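Local coordinates for protein ferredoxin-NADP reductase (Neisseria gonorrhoeae MIA_2011_03-10, PDB 5TR9) that binds flavin-adenine dinucleotide and probably uses it to pass electrons between NADP(H) and ferredoxin, at residues Phe61-Tyr66 with Thr101-Lys106; Leu123-Thr128 with Ala133-Ile138; Asp240-Leu245 with Ile261-Gly266. One frame throughout, in Å; residues are numbered along the deposited sequence.

Contact 1: Phe61-Tyr66 with Thr101-Lys106. With FAD (flavin-adenine dinucleotide), chain C.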
loop_
_atom_site.group_PDB
_atom_site.type_symbol
_atom_site.label_atom_id
_atom_site.label_comp_id
_atom_site.label_asym_id
_atom_site.label_seq_id
_atom_site.Cartn_x
_atom_site.Cartn_y
_atom_site.Cartn_z
ATOM N N PHE A 61 25.573 -8.509 -2.506
ATOM C CA PHE A 61 24.316 -7.851 -2.827
ATOM C C PHE A 61 23.568 -7.553 -1.544
ATOM O O PHE A 61 23.806 -8.170 -0.504
ATOM C CB PHE A 61 23.407 -8.728 -3.706
ATOM C CG PHE A 61 23.977 -9.045 -5.060
ATOM C CD1 PHE A 61 24.857 -10.103 -5.227
ATOM C CD2 PHE A 61 23.617 -8.296 -6.170
ATOM C CE1 PHE A 61 25.377 -10.399 -6.474
ATOM C CE2 PHE A 61 24.135 -8.590 -7.421
ATOM C CZ PHE A 61 25.013 -9.641 -7.569
ATOM N N ILE A 62 22.636 -6.614 -1.643
ATOM C CA ILE A 62 21.563 -6.473 -0.669
ATOM C C ILE A 62 20.266 -6.304 -1.444
ATOM O O ILE A 62 20.222 -5.578 -2.442
ATOM C CB ILE A 62 21.800 -5.302 0.314
ATOM C CG1 ILE A 62 20.679 -5.255 1.353
ATOM C CG2 ILE A 62 21.969 -3.972 -0.414
ATOM C CD1 ILE A 62 20.958 -4.304 2.509
ATOM N N TRP A 63 19.223 -7.004 -1.005
ATOM C CA TRP A 63 17.926 -6.999 -1.676
ATOM C C TRP A 63 16.807 -6.762 -0.677
ATOM O O TRP A 63 16.828 -7.332 0.423
ATOM C CB TRP A 63 17.656 -8.331 -2.364
ATOM C CG TRP A 63 18.541 -8.630 -3.514
ATOM C CD1 TRP A 63 19.672 -9.388 -3.504
ATOM C CD2 TRP A 63 18.357 -8.194 -4.864
ATOM N NE1 TRP A 63 20.215 -9.447 -4.769
ATOM C CE2 TRP A 63 19.424 -8.722 -5.621
ATOM C CE3 TRP A 63 17.391 -7.410 -5.505
ATOM C CZ2 TRP A 63 19.557 -8.484 -6.994
ATOM C CZ3 TRP A 63 17.523 -7.175 -6.869
ATOM C CH2 TRP A 63 18.600 -7.707 -7.594
ATOM N N ARG A 64 15.802 -5.982 -1.090
ATOM C CA ARG A 64 14.599 -5.760 -0.285
ATOM C C ARG A 64 13.381 -5.598 -1.191
ATOM O O ARG A 64 13.492 -5.151 -2.337
ATOM C CB ARG A 64 14.720 -4.512 0.612
ATOM C CG ARG A 64 15.762 -4.608 1.737
ATOM C CD ARG A 64 15.353 -5.624 2.793
ATOM N NE ARG A 64 16.180 -5.552 4.001
ATOM C CZ ARG A 64 17.352 -6.170 4.153
ATOM N NH1 ARG A 64 17.873 -6.890 3.157
ATOM N NH2 ARG A 64 18.017 -6.064 5.305
ATOM N N ALA A 65 12.202 -5.919 -0.648
ATOM C CA ALA A 65 10.950 -5.803 -1.394
ATOM C C ALA A 65 10.270 -4.453 -1.157
ATOM O O ALA A 65 10.285 -3.919 -0.039
ATOM C CB ALA A 65 9.990 -6.930 -0.998
ATOM N N TYR A 66 9.651 -3.911 -2.216
ATOM C CA TYR A 66 8.908 -2.646 -2.154
ATOM C C TYR A 66 7.688 -2.734 -3.052
ATOM O O TYR A 66 7.808 -3.138 -4.208
ATOM C CB TYR A 66 9.778 -1.447 -2.587
ATOM C CG TYR A 66 10.951 -1.335 -1.661
ATOM C CD1 TYR A 66 10.840 -0.659 -0.449
ATOM C CD2 TYR A 66 12.148 -1.966 -1.968
ATOM C CE1 TYR A 66 11.898 -0.620 0.437
ATOM C CE2 TYR A 66 13.201 -1.937 -1.095
ATOM C CZ TYR A 66 13.076 -1.256 0.093
ATOM O OH TYR A 66 14.135 -1.254 0.961
ATOM N N THR A 101 23.194 3.472 -9.780
ATOM C CA THR A 101 22.676 2.184 -10.224
ATOM C C THR A 101 21.862 1.530 -9.116
ATOM O O THR A 101 22.300 1.470 -7.963
ATOM C CB THR A 101 23.824 1.259 -10.629
ATOM O OG1 THR A 101 24.454 1.759 -11.815
ATOM C CG2 THR A 101 23.314 -0.156 -10.891
ATOM N N ILE A 102 20.684 1.026 -9.477
ATOM C CA ILE A 102 19.872 0.202 -8.596
ATOM C C ILE A 102 19.440 -1.013 -9.404
ATOM O O ILE A 102 19.256 -0.932 -10.624
ATOM C CB ILE A 102 18.666 0.990 -8.022
ATOM C CG1 ILE A 102 17.928 0.177 -6.945
ATOM C CG2 ILE A 102 17.690 1.419 -9.136
ATOM C CD1 ILE A 102 16.982 1.025 -6.086
ATOM N N LEU A 103 19.335 -2.156 -8.732
ATOM C CA LEU A 103 19.036 -3.423 -9.390
ATOM C C LEU A 103 17.554 -3.737 -9.242
ATOM O O LEU A 103 16.983 -3.558 -8.164
ATOM C CB LEU A 103 19.867 -4.559 -8.789
ATOM C CG LEU A 103 21.367 -4.290 -8.648
ATOM C CD1 LEU A 103 22.052 -5.537 -8.129
ATOM C CD2 LEU A 103 21.950 -3.860 -9.973
ATOM N N LEU A 104 16.939 -4.205 -10.333
ATOM C CA LEU A 104 15.510 -4.514 -10.372
ATOM C C LEU A 104 15.334 -5.982 -10.741
ATOM O O LEU A 104 15.629 -6.378 -11.870
ATOM C CB LEU A 104 14.789 -3.611 -11.375
ATOM C CG LEU A 104 13.301 -3.881 -11.618
ATOM C CD1 LEU A 104 12.484 -3.632 -10.359
ATOM C CD2 LEU A 104 12.824 -3.014 -12.770
ATOM N N ASP A 105 14.848 -6.785 -9.795
ATOM C CA ASP A 105 14.515 -8.173 -10.102
ATOM C C ASP A 105 13.498 -8.203 -11.236
ATOM O O ASP A 105 12.585 -7.376 -11.284
ATOM C CB ASP A 105 13.959 -8.861 -8.850
ATOM C CG ASP A 105 13.781 -10.353 -9.023
ATOM O OD1 ASP A 105 12.941 -10.781 -9.839
ATOM O OD2 ASP A 105 14.502 -11.114 -8.341
ATOM N N LYS A 106 13.678 -9.139 -12.174
ATOM C CA LYS A 106 12.830 -9.159 -13.365
ATOM C C LYS A 106 11.382 -9.535 -13.056
ATOM O O LYS A 106 10.501 -9.293 -13.889
ATOM C CB LYS A 106 13.408 -10.114 -14.416
ATOM C CG LYS A 106 14.673 -9.588 -15.075
ATOM C CD LYS A 106 15.205 -10.534 -16.136
ATOM C CE LYS A 106 16.444 -9.940 -16.782
ATOM N NZ LYS A 106 17.082 -10.893 -17.738
HETATM P PA FAD C . 15.524 -4.149 7.597
HETATM O O1A FAD C . 16.747 -4.878 8.049
HETATM O O2A FAD C . 14.804 -4.732 6.386
HETATM O O5B FAD C . 14.450 -4.055 8.726
HETATM C C5B FAD C . 14.798 -3.644 10.063
HETATM C C4B FAD C . 13.510 -3.529 10.840
HETATM O O4B FAD C . 12.807 -2.348 10.403
HETATM C C3B FAD C . 12.518 -4.660 10.616
HETATM O O3B FAD C . 12.779 -5.774 11.463
HETATM C C2B FAD C . 11.184 -4.001 10.970
HETATM O O2B FAD C . 10.966 -3.986 12.378
HETATM C C1B FAD C . 11.408 -2.560 10.512
HETATM N N9A FAD C . 10.810 -2.216 9.231
HETATM C C8A FAD C . 11.219 -2.606 7.985
HETATM N N7A FAD C . 10.511 -2.088 7.006
HETATM C C5A FAD C . 9.586 -1.289 7.661
HETATM C C6A FAD C . 8.545 -0.469 7.188
HETATM N N6A FAD C . 8.253 -0.323 5.892
HETATM N N1A FAD C . 7.796 0.184 8.106
HETATM C C2A FAD C . 8.091 0.037 9.402
HETATM N N3A FAD C . 9.045 -0.711 9.965
HETATM C C4A FAD C . 9.768 -1.346 9.031
HETATM N N1 FAD C . 9.224 -1.070 3.020
HETATM C C2 FAD C . 8.888 0.180 2.590
HETATM O O2 FAD C . 9.398 1.191 3.097
HETATM N N3 FAD C . 7.937 0.317 1.585
HETATM C C4 FAD C . 7.272 -0.722 0.951
HETATM O O4 FAD C . 6.457 -0.490 0.058
HETATM C C4X FAD C . 7.651 -2.035 1.411
HETATM N N5 FAD C . 7.050 -3.082 0.875
HETATM C C5X FAD C . 7.419 -4.337 1.322
HETATM C C6 FAD C . 6.798 -5.457 0.761
HETATM C C7 FAD C . 7.131 -6.741 1.175
HETATM C C7M FAD C . 6.455 -7.927 0.539
HETATM C C8 FAD C . 8.114 -6.919 2.161
HETATM C C8M FAD C . 8.497 -8.304 2.621
HETATM C C9 FAD C . 8.730 -5.804 2.728
HETATM C C9A FAD C . 8.397 -4.519 2.314
HETATM N N10 FAD C . 8.972 -3.363 2.894
HETATM C C10 FAD C . 8.644 -2.113 2.444
HETATM C "C1'" FAD C . 10.094 -3.468 3.830
HETATM C "C2'" FAD C . 11.419 -3.329 3.056
HETATM O "O2'" FAD C . 11.677 -4.476 2.242
HETATM C "C3'" FAD C . 12.602 -3.100 3.999
HETATM O "O3'" FAD C . 12.567 -4.060 5.048
HETATM C "C4'" FAD C . 12.726 -1.659 4.497
HETATM O "O4'" FAD C . 13.044 -0.814 3.388
HETATM C "C5'" FAD C . 13.787 -1.489 5.565
HETATM O "O5'" FAD C . 15.032 -2.028 5.079
HETATM P P FAD C . 16.347 -1.947 5.962
HETATM O O1P FAD C . 16.698 -0.490 6.236
HETATM O O2P FAD C . 17.372 -2.810 5.314
HETATM O O3P FAD C . 15.862 -2.622 7.337
#

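Contact 2: Leu123-Thr128 with Ala133-Ile138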
loop_
_atom_site.group_PDB
_atom_site.type_symbol
_atom_site.label_atom_id
_atom_site.label_comp_id
_atom_site.label_asym_id
_atom_site.label_seq_id
_atom_site.Cartn_x
_atom_site.Cartn_y
_atom_site.Cartn_z
ATOM N N LEU A 123 -15.202 -1.985 -2.017
ATOM C CA LEU A 123 -13.810 -2.345 -1.758
ATOM C C LEU A 123 -13.255 -1.468 -0.642
ATOM O O LEU A 123 -13.279 -0.237 -0.747
ATOM C CB LEU A 123 -12.977 -2.182 -3.029
ATOM C CG LEU A 123 -11.507 -2.568 -2.935
ATOM C CD1 LEU A 123 -11.416 -4.090 -2.699
ATOM C CD2 LEU A 123 -10.771 -2.129 -4.203
ATOM N N VAL A 124 -12.730 -2.091 0.416
ATOM C CA VAL A 124 -12.221 -1.354 1.577
ATOM C C VAL A 124 -10.766 -1.755 1.800
ATOM O O VAL A 124 -10.480 -2.905 2.161
ATOM C CB VAL A 124 -13.066 -1.601 2.836
ATOM C CG1 VAL A 124 -12.468 -0.846 4.053
ATOM C CG2 VAL A 124 -14.534 -1.177 2.601
ATOM N N MET A 125 -9.856 -0.810 1.601
ATOM C CA MET A 125 -8.421 -1.037 1.747
ATOM C C MET A 125 -7.965 -0.464 3.086
ATOM O O MET A 125 -8.139 0.729 3.343
ATOM C CB MET A 125 -7.674 -0.399 0.570
ATOM C CG MET A 125 -8.036 -1.057 -0.770
ATOM S SD MET A 125 -7.417 -0.168 -2.215
ATOM C CE MET A 125 -8.407 1.298 -2.089
ATOM N N LEU A 126 -7.390 -1.318 3.937
ATOM C CA LEU A 126 -6.965 -0.948 5.285
ATOM C C LEU A 126 -5.447 -1.031 5.337
ATOM O O LEU A 126 -4.878 -2.083 5.037
ATOM C CB LEU A 126 -7.582 -1.896 6.319
ATOM C CG LEU A 126 -9.109 -2.055 6.311
ATOM C CD1 LEU A 126 -9.499 -3.159 7.277
ATOM C CD2 LEU A 126 -9.774 -0.735 6.709
ATOM N N CYS A 127 -4.781 0.060 5.709
ATOM C CA CYS A 127 -3.327 -0.024 5.689
ATOM C C CYS A 127 -2.714 0.819 6.795
ATOM O O CYS A 127 -3.355 1.719 7.348
ATOM C CB CYS A 127 -2.756 0.407 4.330
ATOM S SG CYS A 127 -3.191 2.092 3.833
ATOM N N THR A 128 -1.449 0.507 7.102
ATOM C CA THR A 128 -0.632 1.303 8.013
ATOM C C THR A 128 0.670 1.683 7.331
ATOM O O THR A 128 1.231 0.904 6.561
ATOM C CB THR A 128 -0.279 0.562 9.319
ATOM O OG1 THR A 128 0.654 -0.499 9.053
ATOM C CG2 THR A 128 -1.528 0.008 9.976
ATOM N N ALA A 133 1.310 1.773 0.024
ATOM C CA ALA A 133 1.954 1.751 -1.295
ATOM C C ALA A 133 1.222 0.928 -2.351
ATOM O O ALA A 133 0.937 1.475 -3.430
ATOM C CB ALA A 133 3.404 1.268 -1.140
ATOM N N PRO A 134 0.904 -0.358 -2.141
ATOM C CA PRO A 134 0.216 -1.102 -3.215
ATOM C C PRO A 134 -1.146 -0.528 -3.541
ATOM O O PRO A 134 -1.612 -0.628 -4.686
ATOM C CB PRO A 134 0.095 -2.522 -2.644
ATOM C CG PRO A 134 0.142 -2.337 -1.138
ATOM C CD PRO A 134 1.105 -1.186 -0.931
ATOM N N PHE A 135 -1.805 0.064 -2.555
ATOM C CA PHE A 135 -3.132 0.612 -2.798
ATOM C C PHE A 135 -3.065 1.880 -3.644
ATOM O O PHE A 135 -4.015 2.172 -4.380
ATOM C CB PHE A 135 -3.840 0.837 -1.454
ATOM C CG PHE A 135 -4.033 -0.439 -0.666
ATOM C CD1 PHE A 135 -4.492 -1.597 -1.292
ATOM C CD2 PHE A 135 -3.731 -0.494 0.683
ATOM C CE1 PHE A 135 -4.652 -2.783 -0.589
ATOM C CE2 PHE A 135 -3.894 -1.688 1.401
ATOM C CZ PHE A 135 -4.358 -2.828 0.757
ATOM N N LEU A 136 -1.945 2.616 -3.599
ATOM C CA LEU A 136 -1.791 3.753 -4.510
ATOM C C LEU A 136 -1.773 3.287 -5.964
ATOM O O LEU A 136 -2.415 3.898 -6.834
ATOM C CB LEU A 136 -0.524 4.543 -4.178
ATOM C CG LEU A 136 -0.514 5.173 -2.780
ATOM C CD1 LEU A 136 0.818 5.871 -2.512
ATOM C CD2 LEU A 136 -1.662 6.155 -2.623
ATOM N N SER A 137 -1.055 2.193 -6.253
ATOM C CA SER A 137 -1.042 1.672 -7.614
ATOM C C SER A 137 -2.425 1.180 -8.025
ATOM O O SER A 137 -2.864 1.422 -9.155
ATOM C CB SER A 137 -0.010 0.541 -7.732
ATOM O OG SER A 137 0.126 0.118 -9.082
ATOM N N ILE A 138 -3.124 0.495 -7.114
ATOM C CA ILE A 138 -4.477 0.027 -7.402
ATOM C C ILE A 138 -5.400 1.202 -7.714
ATOM O O ILE A 138 -6.193 1.148 -8.663
ATOM C CB ILE A 138 -4.994 -0.832 -6.238
ATOM C CG1 ILE A 138 -4.264 -2.182 -6.266
ATOM C CG2 ILE A 138 -6.521 -1.044 -6.334
ATOM C CD1 ILE A 138 -4.328 -2.984 -4.959
#

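Contact 3: Asp240-Leu245 with Ile261-Gly266. With FAD (flavin-adenine dinucleotide), chain C.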
loop_
_atom_site.group_PDB
_atom_site.type_symbol
_atom_site.label_atom_id
_atom_site.label_comp_id
_atom_site.label_asym_id
_atom_site.label_seq_id
_atom_site.Cartn_x
_atom_site.Cartn_y
_atom_site.Cartn_z
ATOM N N ASP A 240 -4.115 -8.528 13.808
ATOM C CA ASP A 240 -5.219 -8.065 14.648
ATOM C C ASP A 240 -6.440 -7.696 13.810
ATOM O O ASP A 240 -7.580 -7.973 14.204
ATOM C CB ASP A 240 -4.782 -6.864 15.487
ATOM C CG ASP A 240 -3.836 -7.232 16.621
ATOM O OD1 ASP A 240 -3.684 -8.435 16.942
ATOM O OD2 ASP A 240 -3.250 -6.289 17.207
ATOM N N THR A 241 -6.220 -7.066 12.652
ATOM C CA THR A 241 -7.333 -6.715 11.771
ATOM C C THR A 241 -8.001 -7.968 11.217
ATOM O O THR A 241 -9.235 -8.070 11.201
ATOM C CB THR A 241 -6.829 -5.820 10.640
ATOM O OG1 THR A 241 -6.224 -4.647 11.202
ATOM C CG2 THR A 241 -7.967 -5.407 9.698
ATOM N N PHE A 242 -7.199 -8.933 10.765
ATOM C CA PHE A 242 -7.743 -10.195 10.256
ATOM C C PHE A 242 -8.587 -10.896 11.313
ATOM O O PHE A 242 -9.726 -11.309 11.048
ATOM C CB PHE A 242 -6.593 -11.092 9.794
ATOM C CG PHE A 242 -7.020 -12.475 9.388
ATOM C CD1 PHE A 242 -7.812 -12.669 8.277
ATOM C CD2 PHE A 242 -6.602 -13.582 10.105
ATOM C CE1 PHE A 242 -8.212 -13.948 7.918
ATOM C CE2 PHE A 242 -6.987 -14.870 9.731
ATOM C CZ PHE A 242 -7.785 -15.044 8.630
ATOM N N GLN A 243 -8.055 -11.022 12.533
ATOM C CA GLN A 243 -8.790 -11.716 13.585
ATOM C C GLN A 243 -10.071 -10.978 13.939
ATOM O O GLN A 243 -11.094 -11.611 14.230
ATOM C CB GLN A 243 -7.906 -11.893 14.815
ATOM C CG GLN A 243 -6.708 -12.767 14.516
ATOM C CD GLN A 243 -5.870 -13.090 15.723
ATOM O OE1 GLN A 243 -6.074 -12.552 16.827
ATOM N NE2 GLN A 243 -4.911 -14.000 15.533
ATOM N N THR A 244 -10.034 -9.640 13.912
ATOM C CA THR A 244 -11.233 -8.846 14.179
ATOM C C THR A 244 -12.292 -9.074 13.109
ATOM O O THR A 244 -13.474 -9.275 13.431
ATOM C CB THR A 244 -10.855 -7.367 14.284
ATOM O OG1 THR A 244 -10.052 -7.182 15.454
ATOM C CG2 THR A 244 -12.101 -6.482 14.395
ATOM N N LEU A 245 -11.882 -9.083 11.833
ATOM C CA LEU A 245 -12.834 -9.331 10.750
ATOM C C LEU A 245 -13.404 -10.747 10.817
ATOM O O LEU A 245 -14.599 -10.951 10.573
ATOM C CB LEU A 245 -12.165 -9.066 9.393
ATOM C CG LEU A 245 -11.839 -7.588 9.142
ATOM C CD1 LEU A 245 -11.044 -7.450 7.849
ATOM C CD2 LEU A 245 -13.134 -6.777 9.081
ATOM N N ILE A 261 -11.493 -11.267 2.362
ATOM C CA ILE A 261 -10.267 -10.662 2.881
ATOM C C ILE A 261 -9.062 -11.104 2.060
ATOM O O ILE A 261 -8.848 -12.305 1.857
ATOM C CB ILE A 261 -10.035 -11.035 4.357
ATOM C CG1 ILE A 261 -11.255 -10.712 5.220
ATOM C CG2 ILE A 261 -8.808 -10.321 4.893
ATOM C CD1 ILE A 261 -11.144 -11.316 6.611
ATOM N N MET A 262 -8.251 -10.135 1.633
ATOM C CA MET A 262 -6.894 -10.368 1.151
ATOM C C MET A 262 -5.940 -9.594 2.046
ATOM O O MET A 262 -6.251 -8.474 2.456
ATOM C CB MET A 262 -6.703 -9.893 -0.287
ATOM C CG MET A 262 -7.566 -10.597 -1.292
ATOM S SD MET A 262 -7.421 -9.781 -2.890
ATOM C CE MET A 262 -8.643 -10.720 -3.800
ATOM N N MET A 263 -4.770 -10.169 2.327
ATOM C CA MET A 263 -3.851 -9.496 3.237
ATOM C C MET A 263 -2.402 -9.797 2.869
ATOM O O MET A 263 -2.084 -10.847 2.298
ATOM C CB MET A 263 -4.130 -9.905 4.684
ATOM C CG MET A 263 -3.978 -11.365 4.951
ATOM S SD MET A 263 -4.597 -11.729 6.612
ATOM C CE MET A 263 -4.246 -13.476 6.723
ATOM N N GLU A 264 -1.528 -8.845 3.199
ATOM C CA GLU A 264 -0.096 -8.977 2.976
ATOM C C GLU A 264 0.630 -8.147 4.022
ATOM O O GLU A 264 0.296 -6.975 4.205
ATOM C CB GLU A 264 0.252 -8.498 1.561
ATOM C CG GLU A 264 1.724 -8.560 1.185
ATOM C CD GLU A 264 1.939 -7.969 -0.206
ATOM O OE1 GLU A 264 2.324 -6.780 -0.291
ATOM O OE2 GLU A 264 1.694 -8.677 -1.208
ATOM N N ASN A 265 1.606 -8.744 4.717
ATOM C CA ASN A 265 2.399 -7.962 5.661
ATOM C C ASN A 265 3.200 -6.918 4.894
ATOM O O ASN A 265 3.799 -7.219 3.858
ATOM C CB ASN A 265 3.356 -8.854 6.457
ATOM C CG ASN A 265 2.653 -9.680 7.531
ATOM O OD1 ASN A 265 1.473 -9.501 7.816
ATOM N ND2 ASN A 265 3.405 -10.589 8.143
ATOM N N GLY A 266 3.213 -5.685 5.410
ATOM C CA GLY A 266 3.936 -4.596 4.758
ATOM C C GLY A 266 5.431 -4.603 4.965
ATOM O O GLY A 266 6.149 -3.821 4.328
HETATM P PA FAD C . 15.524 -4.149 7.597
HETATM O O1A FAD C . 16.747 -4.878 8.049
HETATM O O2A FAD C . 14.804 -4.732 6.386
HETATM O O5B FAD C . 14.450 -4.055 8.726
HETATM C C5B FAD C . 14.798 -3.644 10.063
HETATM C C4B FAD C . 13.510 -3.529 10.840
HETATM O O4B FAD C . 12.807 -2.348 10.403
HETATM C C3B FAD C . 12.518 -4.660 10.616
HETATM O O3B FAD C . 12.779 -5.774 11.463
HETATM C C2B FAD C . 11.184 -4.001 10.970
HETATM O O2B FAD C . 10.966 -3.986 12.378
HETATM C C1B FAD C . 11.408 -2.560 10.512
HETATM N N9A FAD C . 10.810 -2.216 9.231
HETATM C C8A FAD C . 11.219 -2.606 7.985
HETATM N N7A FAD C . 10.511 -2.088 7.006
HETATM C C5A FAD C . 9.586 -1.289 7.661
HETATM C C6A FAD C . 8.545 -0.469 7.188
HETATM N N6A FAD C . 8.253 -0.323 5.892
HETATM N N1A FAD C . 7.796 0.184 8.106
HETATM C C2A FAD C . 8.091 0.037 9.402
HETATM N N3A FAD C . 9.045 -0.711 9.965
HETATM C C4A FAD C . 9.768 -1.346 9.031
HETATM N N1 FAD C . 9.224 -1.070 3.020
HETATM C C2 FAD C . 8.888 0.180 2.590
HETATM O O2 FAD C . 9.398 1.191 3.097
HETATM N N3 FAD C . 7.937 0.317 1.585
HETATM C C4 FAD C . 7.272 -0.722 0.951
HETATM O O4 FAD C . 6.457 -0.490 0.058
HETATM C C4X FAD C . 7.651 -2.035 1.411
HETATM N N5 FAD C . 7.050 -3.082 0.875
HETATM C C5X FAD C . 7.419 -4.337 1.322
HETATM C C6 FAD C . 6.798 -5.457 0.761
HETATM C C7 FAD C . 7.131 -6.741 1.175
HETATM C C7M FAD C . 6.455 -7.927 0.539
HETATM C C8 FAD C . 8.114 -6.919 2.161
HETATM C C8M FAD C . 8.497 -8.304 2.621
HETATM C C9 FAD C . 8.730 -5.804 2.728
HETATM C C9A FAD C . 8.397 -4.519 2.314
HETATM N N10 FAD C . 8.972 -3.363 2.894
HETATM C C10 FAD C . 8.644 -2.113 2.444
HETATM C "C1'" FAD C . 10.094 -3.468 3.830
HETATM C "C2'" FAD C . 11.419 -3.329 3.056
HETATM O "O2'" FAD C . 11.677 -4.476 2.242
HETATM C "C3'" FAD C . 12.602 -3.100 3.999
HETATM O "O3'" FAD C . 12.567 -4.060 5.048
HETATM C "C4'" FAD C . 12.726 -1.659 4.497
HETATM O "O4'" FAD C . 13.044 -0.814 3.388
HETATM C "C5'" FAD C . 13.787 -1.489 5.565
HETATM O "O5'" FAD C . 15.032 -2.028 5.079
HETATM P P FAD C . 16.347 -1.947 5.962
HETATM O O1P FAD C . 16.698 -0.490 6.236
HETATM O O2P FAD C . 17.372 -2.810 5.314
HETATM O O3P FAD C . 15.862 -2.622 7.337
#

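Contact 1: Phe61-Tyr66 with Thr101-Lys106
W63 and L103 touch although their strands are not neighbours: strand 50-57 lies between 60-67 and 101-105 in the antiparallel sheet, and the indole reaches across it. The alpha carbons of the pair are 8.6 Å apart, and no hydrogen bond joins the two segments. With CG beside the backbone N (chi1 -67°), the W63 ring extends from its strand until CH2 lies 3.6 Å from L103 CB, the two side chains crossing at about a right angle. F61 follows from the same face of the strand and brings the edge of its ring to L103, CD2 standing 3.7 Å from CD1 of the leucine. The D105 backbone meets the next atom at the same end of the indole, obliquely, W63 CZ3 lying 4.0 Å from D105 N.

R64 and Y66, which alternate with F61 and W63, serve the cofactor together with the A65 backbone, through the RxYS motif of this reductase family. R64 NE donates to FAD O2A at 2.9 Å, and R64 NH2 gives a longer bond to FAD O1A. The third nitrogen, R64 NH1, turns back to W63 O at 3.0 Å, entering from above the carbonyl plane, which leaves the guanidinium little freedom to rotate. Y66 OH shares a hydrogen bond with ribityl O4', and A65 O accepts one from O2'. Backbone bonds to strand 50-57 hold the strand and L103 adds apolar packing, while its polar groups fix the FAD, with R64 probably offsetting pyrophosphate charge.

Contact 2: Leu123-Thr128 with Ala133-Ile138
M125 and F135 mark the closest backbone approach, 7.2 Å between alpha carbons, where helix 133-138 runs back along strand 123-128 at 147° with the axes 9.5 Å apart. The F135 ring lies flat against the M125 side chain. Methionine CB sits over the middle of one face, 3.7 Å from the ring centroid, a CH-pi contact almost on the ring normal. The thioether then slides along the phenylalanine towards its root, M125 SD coming within 3.4 Å of F135 CD1 in an oblique Met-aromatic contact. SD also packs against I138 CG2 at 4.3 Å.

C127 approaches in the plane of the same ring, at the edge, with its CB 3.8 Å from F135 CE2. Its SG, set between the backbone N and the carbonyl carbon (chi1 58°), adds a more distant edge-on sulfur-aromatic contact. M230 and C232 of strand 227-233 also meet F135, which helps seat the helix on the parallel sheet of the NAD-binding domain.

Strand, short turn and helix form the opening of the nucleotide-binding fold, and A133 at the start of the helix touches FAD. Every touching residue is buried, and no hydrogen bond crosses between the segments; they meet through dispersion, CH-pi and sulfur-aromatic contacts.

Contact 3: Asp240-Leu245 with Ile261-Gly266
F242 leaves helix 240-245 towards strand 261-265 and meets M263 from its first side-chain atom: F242 CB is 3.8 Å from M263 SD. With CG opposite the backbone N (chi1 174°), the ring swings over the strand. CG is near both SD and CE of the methionine. F242 CD1 stands 3.7 Å from M263 SD, and the same carbon is 4.0 Å from I261 CD1. Further out, CE1 still borders that isoleucine methyl, while CD2 stays near M263 CE.

The methionine closes one face of the ring. Its chain, extended beyond CG, sets the CE methyl over the centre, 3.9 Å from the F242 centroid and 9° off the normal, a CH-pi contact joined by the oblique Met-aromatic approach of SD. Helix 235-247 is the connection of a beta-alpha-beta crossover, and these side chains pack it on strand 261-265, the outermost strand of the parallel sheet, next to 227-233 where the unit begins.

One turn along the helix, L245 CB rests 3.7 Å from I261 CD1, so that methyl is wedged between leucine and phenylalanine. At the C-terminal end of 261-266 the chain reaches the flavin, where G266 O approaches FAD C9A at 3.1 Å.

From the N terminus, contact 1 comes first and closes a loop of 34 residues, which includes strand 76-82 and helix 88-95, within the antiparallel FAD-binding sheet. The chain then passes from strand 101-105 to strand 122-128, where contact 2 closes a turn of only four residues. Contact 3 closes a 15-residue excursion between helix 235-247 and strand 261-265. The three follow in series; none nests in or crosses another. Contacts 2 and 3 share the parallel sheet and touch where L126 CD1 meets T241 CG2 at 3.6 Å. Contact 1 touches neither, its centre being about 23 Å from that of contact 2, but FAD bridges its 61-66 segment and G266.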